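Local atomic coordinates of putative flagellar hook-associated protein (Vibrio parahaemolyticus, PDB entry 3PWX), a protein that probably serves as a structural component of the bacterial flagellum, as a hook-associated member of the flagellin family. Residues 123-128 / 135-140; 73-78 / 163-168; 146-151 / 184-189; 84-89 / 108-113; 42-47 / 192-197. All blocks are in the same frame, centred on the assembly; numbering follows the deposited sequence.

Contact 1: 123-128 / 135-140; sequences SDVRVV and TMDSNM
Asn139 turns the flat end of its side chain to the backbone of 123-128 and meets it with both polar atoms. Its ND2 donates to Asp124 O at 2.8 Å, an essentially straight bond (179° at the hydrogen) that lies in the amide plane of Asn139 and in the plane of the accepting carbonyl. The other atom, OD1, takes the amide hydrogen of Arg126 N at 2.7 Å, but here the donor sits well above the carbonyl plane. A CG placed between the backbone N and the carbonyl carbon (chi1 67°) holds the amide up against the facing chain, and the two bonds together fix its rotation. The head of Arg126 also lies against Asn139, in a placement that is doubtful because the atoms are modelled too close. Further on the chains pair as the antiparallel hairpin of strands 127-131 and 134-137, so the Asn139 amide prolongs its bonding pattern beyond the regular strands. Arg126 O accepts from Ser138 N at 2.9 Å and, weakly, from Ser138 OG; Val128 and Met136 exchange two backbone bonds, Met136 N to Val128 O being 2.7 Å. On one face Val127 CG1 comes to 3.5 Å from Asp137 OD1, the two side chains crossing at a slant, while CB of Val127 rests 3.9 Å from CB of Thr135. Val128 and Met136, a selenomethionine, share the other face, where both touch Leu33 of helix 7-61. Thr135 and Met136 also form an antiparallel ladder with a strand of the second subunit, which continues the sheet across the interface.

Contact 2: 73-78 / 163-168; sequences GMITEL and AEFEKP
Where helix 71-89 meets the last turn of helix 154-166 the two backbones run in roughly opposite directions, and their nearest CA atoms, those of Ile75 and Phe165, are 7.5 Å apart. Across that gap the contact is made by apolar atoms alone. Ile75 makes the closest approaches: with CG2 anti to the backbone N and the CG1-CD1 arm extended (chi2 162°), its CD1 comes 3.8 Å from Phe165 CB and 3.7 Å from Glu166 CG. The side chains of Ile75 and Phe165 lie alongside, pointing opposite ways, and Ile75 CG1 is at the edge of the Phe165 ring, near its plane. Glu166 crosses Ile75 at about a right angle and offers the aliphatic start of its chain to the methyl. One turn on, Leu78 lies crosswise to Phe165, its CD1 4.2 Å from Phe165 CE1 and oblique to the ring. The selenium of Met74, a selenomethionine, approaches the same CE1 at 4.4 Å, also obliquely. The ring is therefore met by three residues, of which Met74 and Leu78 lie one turn apart on helix 71-89. Met74 and Leu78 pack in addition on Ile57 of helix 7-61, and Leu78 on Met54. Past Glu166 the chain leaves the helix at Lys167, and Glu164 OE2 accepts a hydrogen bond from Ser169 N in the turn toward helix 172-223. The contact thus ties helix 71-89 to the last turn of helix 154-166, with helix 7-61 as third partner, in the antiparallel helical bundle that forms the rod of this flagellin-family protein.

Contact 3: 146-151 / 184-189; sequences LDIGGG and DDTMAN
Ile148 drives its CG2 methyl against helix 172-223, and this is the tight part of the contact: CG2 lies 3.3 Å from Asp185 CB and 3.7 Å from Thr186 OG1. The methyl gets there because CG1 takes up the cramped place between backbone N and carbonyl carbon (chi1 43°), which leaves CG2 beside the N and facing the helix. Leu146 adds a looser apolar touch, its CD2 4.0 Å from Thr186 CG2. A water fills in beside this packing; it donates to Leu146 O at 2.8 Å and is 2.6 Å from Thr186 OG1, a hydroxyl also bonded to Ala182 O within its own helix. Toward solvent the grip slackens. Asn189 ND2 reaches Asp147 O only weakly, at 3.1 Å and a bent 125°, its stronger partner being Ile145 O. Asp147 leaves the backbone away from the helix, and its OD1 accepts from Gly149 N, met from above the carboxylate plane, in an Asx turn. As the chain leaves helix 142-145, three successive carbonyls, of Ile145, Leu146 and Asp147, thus find donors in one asparagine amide and one water, so polar capture complements a modest apolar contact.

Contact 4: 84-89 / 108-113; sequences SIESSF and AALNKS
The end of helix 71-89 and the chain through strand 110-111 run steeply inclined to each other, with Glu86 matched to Leu110 and Phe89 to Ala109; the CA atoms of the second pair are 6.5 Å apart. Leu110 carries most of the approach through a single methyl. Its CD1 settles on the helix surface, 3.9 Å from Phe89 CB and 4.0 Å from Glu86 CA, between residues three positions apart; CG lies anti to the carbonyl carbon (chi1 -85°), which sends the branched end toward the helix. The Phe89 ring is oblique to that methyl and turns instead toward Val47, Ala142, Ile145 and Leu146. Beside it Ala109 CB sits 3.4 Å from Phe89 O. At the outer end Glu86 reaches out so that OE1 comes 4.3 Å from Lys112 CB, at the base of a lysine chain that heads off another way; Glu86 OE2 and Lys112 NZ stay 7.0 Å apart. The ammonium makes its salt bridge with Asp159. The turn round Lys112 is held by Asn111 OD1, which accepts from Ser113 N at 3.0 Å, an Asx turn. Between the two segments the contact is thus apolar, while a bond from Leu110 N to Asn90 OD1 ties the strand to the residue just after Phe89, and pairing with 118-119 orders the strand itself; the opposite charges of Glu86 and Lys112 could add at most a weak, distant attraction.

Contact 5: 42-47 / 192-197; sequences THLDSV and GAMTEI
Leu44 and Met194 meet where the two longest helices of the chain, 7-61 and 172-223, lie side by side as an antiparallel pair, the core of the flagellin-like helical rod. Over these segments the axes approach to 10.2 Å with their directions 155° apart, and the nearest CA atoms belong to the same two residues. Apolar packing dominates. Leu44 and Met194, a selenomethionine, overlap flank to flank, each directed at the other's helix, and Leu44 CB lies 3.8 Å from Met194 CG. The leucine's CD1 methyl goes on to the opposing helix and touches Ala193 CB at 3.9 Å and Ile197 CD1 at 4.2 Å, which makes Leu44 a side chain received among three residues at spacings of one and three. Met140, from the chain leading out of the hairpin, covers Ala193 and Ile197 as well. Polar and charged groups stay at the margin: Glu196 forms a salt bridge with Arg200 and a long, weak ion pair with Lys132 of the second subunit, and Asp45 OD2 lies close to the like-charged Glu49. The remaining kind of contact joins the two classes, methionine against the backbone and carboxylate of Asp45. Met194 runs extended as far as selenium, which sits 3.9 Å from Asp45 N; a bend at chi3 (92°) then turns the terminal methyl obliquely across Asp45, bringing Met194 CE to 3.5 Å from Asp45 OD1.

Contact 5 closes the longest loop of the five, with the other four nested within it. Met140 CE of contact 1 rests 3.6 Å from its Ala193 CB, and Ser88 CB of contact 4 lies 3.4 Å from its Val47 CG2. Contacts 3 and 4 meet through Leu146 CD2 and Phe89 CE2, 3.8 Å apart. Contact 2 stands off, its centre about 39 Å from that of contact 1. Contact 1 lies nearest the metal site: the Arg126 side chain is about 6 Å from that of His97, a magnesium-binding residue with no ion bound in this chain, and about 10 Å from a magnesium ion; the Ala109 side chain of contact 4 is about 11 Å from His97.

Contact 1: 123-128 / 135-140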
# COMPACT_ATOMS: atom_id res chain seq x y z
N SER A 123 -16.40 -0.46 -4.27
CA SER A 123 -15.52 -1.00 -3.25
C SER A 123 -14.01 -0.82 -3.53
O SER A 123 -13.13 -1.61 -3.07
CB SER A 123 -15.91 -2.44 -2.95
OG SER A 123 -15.47 -3.22 -4.02
N ASP A 124 -13.72 0.23 -4.30
CA ASP A 124 -12.39 0.62 -4.66
C ASP A 124 -11.57 1.08 -3.46
O ASP A 124 -12.09 1.74 -2.54
CB ASP A 124 -12.47 1.77 -5.64
CG ASP A 124 -12.81 1.32 -7.05
OD1 ASP A 124 -13.19 0.13 -7.19
OD2 ASP A 124 -12.70 2.15 -7.99
N VAL A 125 -10.28 0.84 -3.51
CA VAL A 125 -9.43 1.31 -2.43
C VAL A 125 -8.74 2.56 -2.89
O VAL A 125 -8.45 2.68 -4.04
CB VAL A 125 -8.36 0.22 -1.99
CG1 VAL A 125 -9.12 -1.01 -1.42
CG2 VAL A 125 -7.53 -0.19 -3.15
N ARG A 126 -8.59 3.53 -2.01
CA ARG A 126 -7.64 4.59 -2.20
C ARG A 126 -6.41 4.23 -1.39
O ARG A 126 -6.47 3.47 -0.35
CB ARG A 126 -8.17 5.91 -1.64
CG ARG A 126 -9.16 6.66 -2.52
CD ARG A 126 -10.57 6.41 -2.10
NE ARG A 126 -11.22 7.54 -1.43
CZ ARG A 126 -11.77 7.45 -0.22
NH1 ARG A 126 -12.41 8.49 0.34
NH2 ARG A 126 -11.71 6.30 0.43
N VAL A 127 -5.30 4.80 -1.83
CA VAL A 127 -3.98 4.60 -1.24
C VAL A 127 -3.34 5.94 -0.90
O VAL A 127 -3.59 6.99 -1.55
CB VAL A 127 -3.02 3.86 -2.21
CG1 VAL A 127 -3.66 2.57 -2.73
CG2 VAL A 127 -2.60 4.76 -3.33
N VAL A 128 -2.43 5.85 0.06
CA VAL A 128 -1.56 6.92 0.48
C VAL A 128 -0.14 6.38 0.53
O VAL A 128 0.12 5.25 1.07
CB VAL A 128 -2.03 7.39 1.89
CG1 VAL A 128 -0.90 8.00 2.73
CG2 VAL A 128 -3.13 8.37 1.72
N THR A 135 2.82 2.08 -0.44
CA THR A 135 1.52 2.68 -0.22
C THR A 135 0.72 1.91 0.80
O THR A 135 0.85 0.69 0.96
CB THR A 135 0.68 2.74 -1.49
OG1 THR A 135 0.28 1.40 -1.80
CG2 THR A 135 1.47 3.35 -2.64
N MSE A 136 -0.12 2.64 1.51
CA MSE A 136 -0.98 1.97 2.51
C MSE A 136 -2.43 2.26 2.12
O MSE A 136 -2.72 3.41 1.71
CB MSE A 136 -0.68 2.50 3.89
CG MSE A 136 -1.83 2.35 4.86
SE MSE A 136 -1.78 0.52 5.63
CE MSE A 136 0.20 0.68 6.01
N ASP A 137 -3.30 1.26 2.15
CA ASP A 137 -4.72 1.48 1.80
C ASP A 137 -5.37 2.27 2.90
O ASP A 137 -5.12 2.03 4.06
CB ASP A 137 -5.45 0.15 1.56
CG ASP A 137 -4.85 -0.67 0.38
OD1 ASP A 137 -4.13 -0.10 -0.53
OD2 ASP A 137 -5.11 -1.90 0.35
N SER A 138 -6.20 3.24 2.56
CA SER A 138 -6.66 4.25 3.50
C SER A 138 -8.15 4.30 3.63
O SER A 138 -8.68 5.03 4.51
CB SER A 138 -6.11 5.62 3.07
OG SER A 138 -6.66 6.00 1.81
N ASN A 139 -8.89 3.52 2.84
CA ASN A 139 -10.34 3.49 3.06
C ASN A 139 -10.99 2.16 3.46
O ASN A 139 -10.38 1.11 3.27
CB ASN A 139 -11.05 4.10 1.88
CG ASN A 139 -10.93 3.27 0.61
OD1 ASN A 139 -9.86 2.72 0.25
ND2 ASN A 139 -12.05 3.18 -0.11
N MSE A 140 -12.20 2.22 4.05
CA MSE A 140 -13.06 1.03 4.14
C MSE A 140 -14.27 1.31 3.26
O MSE A 140 -14.52 2.45 2.92
CB MSE A 140 -13.49 0.71 5.58
CG MSE A 140 -12.41 0.25 6.53
SE MSE A 140 -11.35 -1.30 5.89
CE MSE A 140 -12.77 -2.64 5.82

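Contact 2: 73-78 / 163-168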
# COMPACT_ATOMS: atom_id res chain seq x y z
N GLY A 73 -43.58 0.28 20.13
CA GLY A 73 -42.51 1.12 20.63
C GLY A 73 -41.16 0.54 20.23
O GLY A 73 -40.20 1.28 20.01
N MSE A 74 -41.11 -0.78 20.15
CA MSE A 74 -39.97 -1.49 19.63
C MSE A 74 -39.72 -1.11 18.18
O MSE A 74 -38.58 -0.87 17.79
CB MSE A 74 -40.19 -3.00 19.70
CG MSE A 74 -39.78 -3.63 21.00
SE MSE A 74 -40.40 -5.46 21.03
CE MSE A 74 -41.07 -5.51 22.89
N ILE A 75 -40.78 -1.06 17.40
CA ILE A 75 -40.69 -0.69 16.02
C ILE A 75 -39.98 0.64 15.77
O ILE A 75 -39.11 0.71 14.95
CB ILE A 75 -42.05 -0.81 15.34
CG1 ILE A 75 -42.27 -2.28 15.00
CG2 ILE A 75 -42.15 0.13 14.11
CD1 ILE A 75 -43.69 -2.68 14.71
N THR A 76 -40.35 1.68 16.50
CA THR A 76 -39.69 2.98 16.46
C THR A 76 -38.20 2.90 16.81
O THR A 76 -37.36 3.54 16.14
CB THR A 76 -40.38 3.94 17.44
OG1 THR A 76 -41.78 3.95 17.14
CG2 THR A 76 -39.83 5.36 17.38
N GLU A 77 -37.85 2.15 17.85
CA GLU A 77 -36.45 2.04 18.23
C GLU A 77 -35.61 1.25 17.22
O GLU A 77 -34.44 1.59 16.99
CB GLU A 77 -36.29 1.52 19.66
CG GLU A 77 -36.61 2.56 20.75
CD GLU A 77 -35.36 3.32 21.23
OE1 GLU A 77 -34.72 4.03 20.41
OE2 GLU A 77 -35.01 3.19 22.43
N LEU A 78 -36.21 0.23 16.57
CA LEU A 78 -35.55 -0.44 15.45
C LEU A 78 -35.28 0.52 14.33
O LEU A 78 -34.11 0.65 13.89
CB LEU A 78 -36.30 -1.65 14.92
CG LEU A 78 -36.24 -2.93 15.75
CD1 LEU A 78 -37.25 -3.92 15.18
CD2 LEU A 78 -34.81 -3.56 15.87
N ALA A 163 -41.98 -5.41 9.25
CA ALA A 163 -43.21 -5.84 8.61
C ALA A 163 -43.78 -7.03 9.39
O ALA A 163 -44.94 -7.04 9.78
CB ALA A 163 -42.93 -6.22 7.14
N GLU A 164 -42.95 -8.01 9.67
CA GLU A 164 -43.37 -9.17 10.44
C GLU A 164 -43.81 -8.79 11.88
O GLU A 164 -44.77 -9.39 12.42
CB GLU A 164 -42.25 -10.20 10.42
CG GLU A 164 -42.63 -11.62 10.74
CD GLU A 164 -43.67 -12.25 9.81
OE1 GLU A 164 -43.57 -12.21 8.57
OE2 GLU A 164 -44.61 -12.82 10.38
N PHE A 165 -43.15 -7.79 12.48
CA PHE A 165 -43.60 -7.23 13.77
C PHE A 165 -44.96 -6.53 13.69
O PHE A 165 -45.68 -6.56 14.66
CB PHE A 165 -42.58 -6.27 14.37
CG PHE A 165 -41.51 -6.94 15.18
CD1 PHE A 165 -40.77 -6.21 16.10
CD2 PHE A 165 -41.23 -8.29 15.02
CE1 PHE A 165 -39.76 -6.83 16.87
CE2 PHE A 165 -40.23 -8.92 15.78
CZ PHE A 165 -39.51 -8.19 16.70
N GLU A 166 -45.29 -5.90 12.57
CA GLU A 166 -46.55 -5.19 12.46
C GLU A 166 -47.73 -6.16 12.22
O GLU A 166 -48.78 -6.05 12.85
CB GLU A 166 -46.47 -4.17 11.35
CG GLU A 166 -45.78 -2.88 11.69
CD GLU A 166 -45.58 -2.07 10.42
OE1 GLU A 166 -44.42 -1.76 10.04
OE2 GLU A 166 -46.62 -1.81 9.76
N LYS A 167 -47.55 -7.08 11.29
CA LYS A 167 -48.56 -8.08 11.03
C LYS A 167 -47.93 -9.44 11.00
O LYS A 167 -47.57 -9.92 9.93
CB LYS A 167 -49.28 -7.81 9.70
CG LYS A 167 -50.41 -8.83 9.42
CD LYS A 167 -51.39 -8.35 8.36
CE LYS A 167 -52.67 -9.18 8.38
NZ LYS A 167 -53.65 -8.69 7.36
N PRO A 168 -47.82 -10.09 12.16
CA PRO A 168 -47.24 -11.43 12.17
C PRO A 168 -47.87 -12.37 11.13
O PRO A 168 -49.07 -12.27 10.85
CB PRO A 168 -47.51 -11.93 13.59
CG PRO A 168 -47.53 -10.67 14.41
CD PRO A 168 -48.10 -9.59 13.52

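Contact 3: 146-151 / 184-189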
# COMPACT_ATOMS: atom_id res chain seq x y z
N LEU A 146 -21.18 -4.25 4.18
CA LEU A 146 -22.59 -4.60 4.16
C LEU A 146 -22.88 -5.91 3.39
O LEU A 146 -23.97 -6.50 3.53
CB LEU A 146 -23.42 -3.44 3.59
CG LEU A 146 -23.58 -2.27 4.57
CD1 LEU A 146 -24.54 -1.17 4.05
CD2 LEU A 146 -24.13 -2.73 5.95
N ASP A 147 -21.91 -6.37 2.62
CA ASP A 147 -22.09 -7.62 1.89
C ASP A 147 -22.05 -8.83 2.84
O ASP A 147 -21.01 -9.22 3.36
CB ASP A 147 -21.04 -7.73 0.76
CG ASP A 147 -20.90 -9.15 0.20
OD1 ASP A 147 -21.01 -10.13 0.95
OD2 ASP A 147 -20.60 -9.30 -1.00
N ILE A 148 -23.22 -9.40 3.05
CA ILE A 148 -23.35 -10.65 3.79
C ILE A 148 -23.78 -11.78 2.85
O ILE A 148 -24.28 -12.81 3.30
CB ILE A 148 -24.30 -10.51 5.01
CG1 ILE A 148 -25.54 -9.71 4.64
CG2 ILE A 148 -23.59 -9.79 6.11
CD1 ILE A 148 -26.73 -9.85 5.60
N GLY A 149 -23.53 -11.58 1.56
CA GLY A 149 -24.00 -12.49 0.52
C GLY A 149 -25.36 -12.00 0.06
O GLY A 149 -25.81 -10.93 0.50
N GLY A 150 -26.00 -12.76 -0.84
CA GLY A 150 -27.34 -12.42 -1.32
C GLY A 150 -27.30 -11.14 -2.14
O GLY A 150 -27.99 -11.00 -3.15
N GLY A 151 -26.41 -10.24 -1.70
CA GLY A 151 -26.47 -8.80 -1.99
C GLY A 151 -27.33 -8.11 -0.94
O GLY A 151 -27.35 -6.87 -0.90
N ASP A 184 -25.76 -10.71 13.23
CA ASP A 184 -24.47 -11.39 13.51
C ASP A 184 -23.44 -11.27 12.39
O ASP A 184 -22.27 -11.04 12.68
CB ASP A 184 -24.62 -12.85 13.96
CG ASP A 184 -25.36 -12.96 15.26
OD1 ASP A 184 -25.53 -11.89 15.91
OD2 ASP A 184 -25.77 -14.07 15.65
N ASP A 185 -23.87 -11.39 11.13
CA ASP A 185 -22.91 -11.36 10.00
C ASP A 185 -22.35 -9.97 9.78
O ASP A 185 -21.12 -9.78 9.59
CB ASP A 185 -23.55 -11.85 8.70
CG ASP A 185 -23.86 -13.33 8.74
OD1 ASP A 185 -23.22 -14.02 9.59
OD2 ASP A 185 -24.75 -13.78 7.96
N THR A 186 -23.23 -8.98 9.84
CA THR A 186 -22.78 -7.63 9.65
C THR A 186 -21.80 -7.28 10.78
O THR A 186 -20.70 -6.75 10.55
CB THR A 186 -23.94 -6.64 9.45
OG1 THR A 186 -24.73 -7.12 8.38
CG2 THR A 186 -23.46 -5.28 9.02
N MSE A 187 -22.16 -7.66 11.97
CA MSE A 187 -21.31 -7.37 13.10
C MSE A 187 -19.91 -7.94 12.94
O MSE A 187 -18.91 -7.24 13.17
CB MSE A 187 -21.97 -7.88 14.39
CG MSE A 187 -21.08 -7.66 15.59
SE MSE A 187 -21.12 -5.80 16.23
CE MSE A 187 -22.90 -5.98 17.20
N ALA A 188 -19.82 -9.20 12.52
CA ALA A 188 -18.52 -9.80 12.17
C ALA A 188 -17.72 -8.96 11.12
O ALA A 188 -16.48 -8.76 11.21
CB ALA A 188 -18.73 -11.21 11.67
N ASN A 189 -18.45 -8.45 10.14
CA ASN A 189 -17.77 -7.66 9.11
C ASN A 189 -17.30 -6.32 9.71
O ASN A 189 -16.18 -5.87 9.47
CB ASN A 189 -18.72 -7.43 7.93
CG ASN A 189 -18.90 -8.65 7.05
OD1 ASN A 189 -18.25 -9.64 7.21
ND2 ASN A 189 -19.80 -8.56 6.09
O HOH W 1 -25.39 -6.37 5.94

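Contact 4: 84-89 / 108-113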
# COMPACT_ATOMS: atom_id res chain seq x y z
N SER A 84 -29.74 5.56 12.04
CA SER A 84 -28.42 5.82 12.58
C SER A 84 -27.26 5.01 11.89
O SER A 84 -26.13 5.51 11.74
CB SER A 84 -28.50 5.60 14.09
OG SER A 84 -27.23 5.35 14.67
N ILE A 85 -27.54 3.79 11.47
CA ILE A 85 -26.56 2.97 10.76
C ILE A 85 -26.44 3.46 9.32
O ILE A 85 -25.36 3.46 8.75
CB ILE A 85 -26.95 1.49 10.78
CG1 ILE A 85 -26.58 0.86 12.11
CG2 ILE A 85 -26.33 0.72 9.67
CD1 ILE A 85 -27.55 -0.29 12.52
N GLU A 86 -27.55 3.91 8.74
CA GLU A 86 -27.50 4.52 7.43
C GLU A 86 -26.67 5.79 7.46
O GLU A 86 -25.85 5.99 6.58
CB GLU A 86 -28.89 4.83 6.93
CG GLU A 86 -28.89 5.79 5.71
CD GLU A 86 -30.28 5.92 5.15
OE1 GLU A 86 -30.49 5.48 3.99
OE2 GLU A 86 -31.16 6.41 5.91
N SER A 87 -26.87 6.62 8.49
CA SER A 87 -26.06 7.84 8.68
C SER A 87 -24.57 7.67 8.83
O SER A 87 -23.78 8.54 8.41
CB SER A 87 -26.50 8.57 9.94
OG SER A 87 -27.50 9.47 9.58
N SER A 88 -24.18 6.61 9.54
CA SER A 88 -22.78 6.35 9.76
C SER A 88 -22.17 5.91 8.45
O SER A 88 -21.10 6.37 8.12
CB SER A 88 -22.59 5.32 10.86
OG SER A 88 -23.17 5.81 12.09
N PHE A 89 -22.83 5.09 7.66
CA PHE A 89 -22.16 4.66 6.41
C PHE A 89 -22.11 5.75 5.34
O PHE A 89 -21.42 5.58 4.34
CB PHE A 89 -22.80 3.42 5.82
CG PHE A 89 -22.33 2.18 6.41
CD1 PHE A 89 -21.04 1.75 6.18
CD2 PHE A 89 -23.18 1.43 7.21
CE1 PHE A 89 -20.57 0.58 6.75
CE2 PHE A 89 -22.72 0.25 7.79
CZ PHE A 89 -21.42 -0.19 7.56
N ALA A 108 -23.40 9.39 -2.03
CA ALA A 108 -23.80 8.71 -0.78
C ALA A 108 -23.61 7.23 -0.93
O ALA A 108 -23.94 6.68 -1.96
CB ALA A 108 -25.22 9.00 -0.51
N ALA A 109 -23.08 6.55 0.07
CA ALA A 109 -22.82 5.09 -0.00
C ALA A 109 -24.11 4.28 -0.08
O ALA A 109 -24.16 3.23 -0.75
CB ALA A 109 -22.05 4.65 1.18
N LEU A 110 -25.15 4.80 0.57
CA LEU A 110 -26.46 4.14 0.65
C LEU A 110 -27.59 5.07 0.19
O LEU A 110 -27.62 6.26 0.51
CB LEU A 110 -26.73 3.74 2.11
CG LEU A 110 -26.22 2.44 2.70
CD1 LEU A 110 -26.22 2.59 4.18
CD2 LEU A 110 -27.17 1.34 2.33
N ASN A 111 -28.52 4.51 -0.56
CA ASN A 111 -29.66 5.23 -1.08
C ASN A 111 -30.91 4.38 -0.85
O ASN A 111 -30.88 3.17 -1.07
CB ASN A 111 -29.46 5.44 -2.58
CG ASN A 111 -30.33 6.57 -3.14
OD1 ASN A 111 -31.47 6.78 -2.74
ND2 ASN A 111 -29.76 7.31 -4.09
N LYS A 112 -32.01 5.02 -0.43
CA LYS A 112 -33.28 4.30 -0.13
C LYS A 112 -34.41 4.73 -1.05
O LYS A 112 -35.53 4.23 -0.94
CB LYS A 112 -33.70 4.43 1.34
CG LYS A 112 -34.43 3.18 1.84
CD LYS A 112 -35.43 3.43 3.02
CE LYS A 112 -36.04 2.09 3.51
NZ LYS A 112 -36.54 2.08 4.97
N SER A 113 -34.09 5.65 -1.96
CA SER A 113 -35.02 6.15 -2.98
C SER A 113 -35.92 5.11 -3.64
O SER A 113 -36.98 5.43 -4.12
CB SER A 113 -34.24 6.85 -4.10
OG SER A 113 -33.92 8.16 -3.71

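Contact 5: 42-47 / 192-197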
# COMPACT_ATOMS: atom_id res chain seq x y z
N THR A 42 -14.42 5.60 14.44
CA THR A 42 -15.53 6.19 15.22
C THR A 42 -16.84 5.80 14.58
O THR A 42 -17.74 5.35 15.27
CB THR A 42 -15.43 7.73 15.21
OG1 THR A 42 -14.30 8.15 15.98
CG2 THR A 42 -16.71 8.39 15.74
N HIS A 43 -16.95 5.95 13.26
CA HIS A 43 -18.24 5.64 12.59
C HIS A 43 -18.52 4.15 12.66
O HIS A 43 -19.70 3.76 12.91
CB HIS A 43 -18.35 6.15 11.14
CG HIS A 43 -18.26 7.64 11.03
ND1 HIS A 43 -19.25 8.49 11.50
CD2 HIS A 43 -17.28 8.44 10.55
CE1 HIS A 43 -18.89 9.74 11.29
NE2 HIS A 43 -17.70 9.74 10.71
N LEU A 44 -17.47 3.33 12.52
CA LEU A 44 -17.71 1.92 12.65
C LEU A 44 -18.09 1.52 14.07
O LEU A 44 -19.01 0.74 14.23
CB LEU A 44 -16.63 1.06 12.09
CG LEU A 44 -16.48 1.20 10.56
CD1 LEU A 44 -15.21 0.47 10.14
CD2 LEU A 44 -17.73 0.71 9.81
N ASP A 45 -17.44 2.11 15.07
CA ASP A 45 -17.79 1.86 16.45
C ASP A 45 -19.28 2.11 16.66
O ASP A 45 -19.99 1.25 17.18
CB ASP A 45 -16.99 2.73 17.40
CG ASP A 45 -17.05 2.20 18.81
OD1 ASP A 45 -16.70 1.01 19.04
OD2 ASP A 45 -17.50 2.94 19.71
N SER A 46 -19.75 3.25 16.18
CA SER A 46 -21.17 3.61 16.28
C SER A 46 -22.12 2.67 15.52
O SER A 46 -23.18 2.34 16.05
CB SER A 46 -21.38 5.06 15.84
OG SER A 46 -22.73 5.33 15.58
N VAL A 47 -21.74 2.24 14.30
CA VAL A 47 -22.47 1.21 13.56
C VAL A 47 -22.53 -0.03 14.42
O VAL A 47 -23.56 -0.64 14.49
CB VAL A 47 -21.83 0.85 12.18
CG1 VAL A 47 -22.50 -0.37 11.55
CG2 VAL A 47 -21.93 2.03 11.21
N GLY A 192 -14.44 -6.98 11.91
CA GLY A 192 -13.27 -7.39 11.12
C GLY A 192 -12.58 -6.18 10.50
O GLY A 192 -11.35 -6.08 10.47
N ALA A 193 -13.38 -5.25 10.00
CA ALA A 193 -12.90 -3.95 9.51
C ALA A 193 -12.08 -3.15 10.48
O ALA A 193 -11.08 -2.56 10.11
CB ALA A 193 -14.12 -3.09 9.14
N MSE A 194 -12.54 -3.09 11.74
CA MSE A 194 -11.92 -2.28 12.78
C MSE A 194 -10.65 -2.96 13.24
O MSE A 194 -9.68 -2.31 13.61
CB MSE A 194 -12.92 -2.12 13.97
CG MSE A 194 -14.04 -1.06 13.80
SE MSE A 194 -15.39 -1.18 15.25
CE MSE A 194 -14.55 0.14 16.46
N THR A 195 -10.67 -4.29 13.27
CA THR A 195 -9.44 -5.05 13.50
C THR A 195 -8.47 -4.74 12.36
O THR A 195 -7.28 -4.54 12.58
CB THR A 195 -9.72 -6.53 13.55
OG1 THR A 195 -10.47 -6.82 14.75
CG2 THR A 195 -8.45 -7.30 13.63
N GLU A 196 -8.98 -4.65 11.12
CA GLU A 196 -8.11 -4.38 10.01
C GLU A 196 -7.58 -2.97 10.14
O GLU A 196 -6.41 -2.74 9.98
CB GLU A 196 -8.80 -4.63 8.69
CG GLU A 196 -7.82 -4.79 7.57
CD GLU A 196 -8.43 -4.62 6.17
OE1 GLU A 196 -9.56 -5.09 5.94
OE2 GLU A 196 -7.71 -4.03 5.30
N ILE A 197 -8.40 -2.00 10.49
CA ILE A 197 -7.86 -0.68 10.74
C ILE A 197 -6.78 -0.63 11.84
O ILE A 197 -5.77 0.08 11.71
CB ILE A 197 -8.94 0.30 11.05
CG1 ILE A 197 -9.59 0.81 9.77
CG2 ILE A 197 -8.39 1.46 11.88
CD1 ILE A 197 -11.08 1.12 9.89